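Local coordinates for protein Rab GDP dissociation inhibitor alpha (Naegleria fowleri, PDB 6C87) that probably binds prenylated Rab GTPases in their GDP-bound form, slowing nucleotide release and drawing them off membranes, as GDP dissociation inhibitors do, at residues A[427-430]-A[431-435]. Residues are numbered along the deposited sequence; the frame is centred on the assembly and turned at random.
Sequences DIVD and IYERI
Arg434 presents the edge of its guanidinium group to Asp430 and Asp427, one and two helical turns earlier, while CD1 of Ile431 lies over one face of the Asp427 carboxylate, 3.6 Å from OD1 of Asp427. NH1 of Arg434 forms a salt bridge with OD2 of Asp430 at 3.1 Å; the nitrogen meets that oxygen from above the carboxylate plane, and the two flat groups are turned 49° apart. A water sits at the guanidinium edge, in plane, accepting from Arg434 NH1 at 2.8 Å. The same water donates to Asp427 OD1 at 2.7 Å. It links two charges whose own atoms, Asp427 OD1 and Arg434 NH1, stay 4.3 Å apart. Bends at chi2 and chi3 (142° and 57°) fold the arginine back along the helix, with its CD 3.3 Å from Asp430 OD2. Bonds from outside the helix hold the same two residues: Arg434 NE donates to Asp403 O and NH2 weakly to Ile411 O, while Asp427 OD2 accepts from Lys413 N. Arg434 and Ile435 of helix 422-436 pack against Phe410 of strand 409-411, the end strand within this chain of the parallel sheet in the Rossmann-like part of the GDI fold, while Ile428 and Ile431 face helix 22-33. Val429 and Glu433 run side by side on another flank, CG1 of Val429 being 3.9 Å from OE2 of Glu433; that oxygen accepts from Phe440 N. Regular i to i+4 backbone bonds join the two turns, such as Ile431 N to Asp427 O at 2.9 Å.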
loop_
_atom_site.group_PDB
_atom_site.type_symbol
_atom_site.label_atom_id
_atom_site.label_comp_id
_atom_site.label_asym_id
_atom_site.label_seq_id
_atom_site.Cartn_x
_atom_site.Cartn_y
_atom_site.Cartn_z
ATOM N N ASP A 427 2.493 -9.330 17.561
ATOM C CA ASP A 427 3.164 -8.434 18.502
ATOM C C ASP A 427 4.401 -7.785 17.881
ATOM O O ASP A 427 4.645 -6.591 18.088
ATOM C CB ASP A 427 3.545 -9.187 19.777
ATOM C CG ASP A 427 3.922 -8.253 20.915
ATOM O OD1 ASP A 427 3.415 -7.112 20.932
ATOM O OD2 ASP A 427 4.716 -8.657 21.794
ATOM N N ILE A 428 5.190 -8.549 17.114
ATOM C CA ILE A 428 6.383 -7.986 16.475
ATOM C C ILE A 428 5.997 -6.883 15.500
ATOM O O ILE A 428 6.576 -5.789 15.510
ATOM C CB ILE A 428 7.187 -9.087 15.762
ATOM C CG1 ILE A 428 7.892 -9.994 16.772
ATOM C CG2 ILE A 428 8.168 -8.463 14.790
ATOM C CD1 ILE A 428 8.406 -11.284 16.160
ATOM N N VAL A 429 5.011 -7.161 14.638
ATOM C CA VAL A 429 4.559 -6.177 13.658
ATOM C C VAL A 429 4.054 -4.927 14.354
ATOM O O VAL A 429 4.355 -3.800 13.940
ATOM C CB VAL A 429 3.464 -6.774 12.759
ATOM C CG1 VAL A 429 2.824 -5.667 11.925
ATOM C CG2 VAL A 429 4.044 -7.865 11.874
ATOM N N ASP A 430 3.265 -5.109 15.412
ATOM C CA ASP A 430 2.739 -3.962 16.132
ATOM C C ASP A 430 3.869 -3.147 16.748
ATOM O O ASP A 430 3.891 -1.916 16.638
ATOM C CB ASP A 430 1.734 -4.419 17.183
ATOM C CG ASP A 430 1.154 -3.266 17.955
ATOM O OD1 ASP A 430 0.635 -2.325 17.304
ATOM O OD2 ASP A 430 1.184 -3.318 19.200
ATOM N N ILE A 431 4.824 -3.824 17.396
ATOM C CA ILE A 431 5.968 -3.133 17.991
ATOM C C ILE A 431 6.734 -2.347 16.931
ATOM O O ILE A 431 7.098 -1.181 17.137
ATOM C CB ILE A 431 6.884 -4.138 18.713
ATOM C CG1 ILE A 431 6.199 -4.681 19.971
ATOM C CG2 ILE A 431 8.228 -3.501 19.051
ATOM C CD1 ILE A 431 6.797 -5.996 20.466
ATOM N N TYR A 432 6.985 -2.970 15.780
ATOM C CA TYR A 432 7.754 -2.293 14.741
ATOM C C TYR A 432 6.987 -1.110 14.171
ATOM O O TYR A 432 7.582 -0.071 13.855
ATOM C CB TYR A 432 8.146 -3.278 13.635
ATOM C CG TYR A 432 9.265 -2.759 12.766
ATOM C CD1 TYR A 432 10.567 -2.698 13.247
ATOM C CD2 TYR A 432 9.025 -2.329 11.461
ATOM C CE1 TYR A 432 11.602 -2.219 12.458
ATOM C CE2 TYR A 432 10.055 -1.845 10.659
ATOM C CZ TYR A 432 11.343 -1.792 11.166
ATOM O OH TYR A 432 12.377 -1.314 10.390
ATOM N N GLU A 433 5.665 -1.237 14.047
ATOM C CA GLU A 433 4.863 -0.102 13.595
ATOM C C GLU A 433 4.890 1.030 14.617
ATOM O O GLU A 433 4.964 2.209 14.247
ATOM C CB GLU A 433 3.427 -0.546 13.342
ATOM C CG GLU A 433 3.224 -1.303 12.057
ATOM C CD GLU A 433 1.806 -1.788 11.927
ATOM O OE1 GLU A 433 1.093 -1.758 12.955
ATOM O OE2 GLU A 433 1.403 -2.197 10.815
ATOM N N ARG A 434 4.844 0.687 15.907
ATOM C CA ARG A 434 4.939 1.697 16.953
ATOM C C ARG A 434 6.290 2.394 16.931
ATOM O O ARG A 434 6.373 3.595 17.211
ATOM C CB ARG A 434 4.696 1.058 18.320
ATOM C CG ARG A 434 3.250 0.683 18.593
ATOM C CD ARG A 434 3.156 -0.629 19.351
ATOM N NE ARG A 434 3.907 -0.580 20.597
ATOM C CZ ARG A 434 4.132 -1.630 21.378
ATOM N NH1 ARG A 434 3.657 -2.823 21.047
ATOM N NH2 ARG A 434 4.828 -1.487 22.499
ATOM N N ILE A 435 7.354 1.669 16.577
ATOM C CA ILE A 435 8.683 2.272 16.542
ATOM C C ILE A 435 8.797 3.248 15.372
ATOM O O ILE A 435 9.157 4.416 15.554
ATOM C CB ILE A 435 9.762 1.174 16.466
ATOM C CG1 ILE A 435 9.814 0.381 17.769
ATOM C CG2 ILE A 435 11.129 1.776 16.159
ATOM C CD1 ILE A 435 10.636 -0.880 17.673
HETATM O O HOH W 1 3.720 -5.078 22.693
#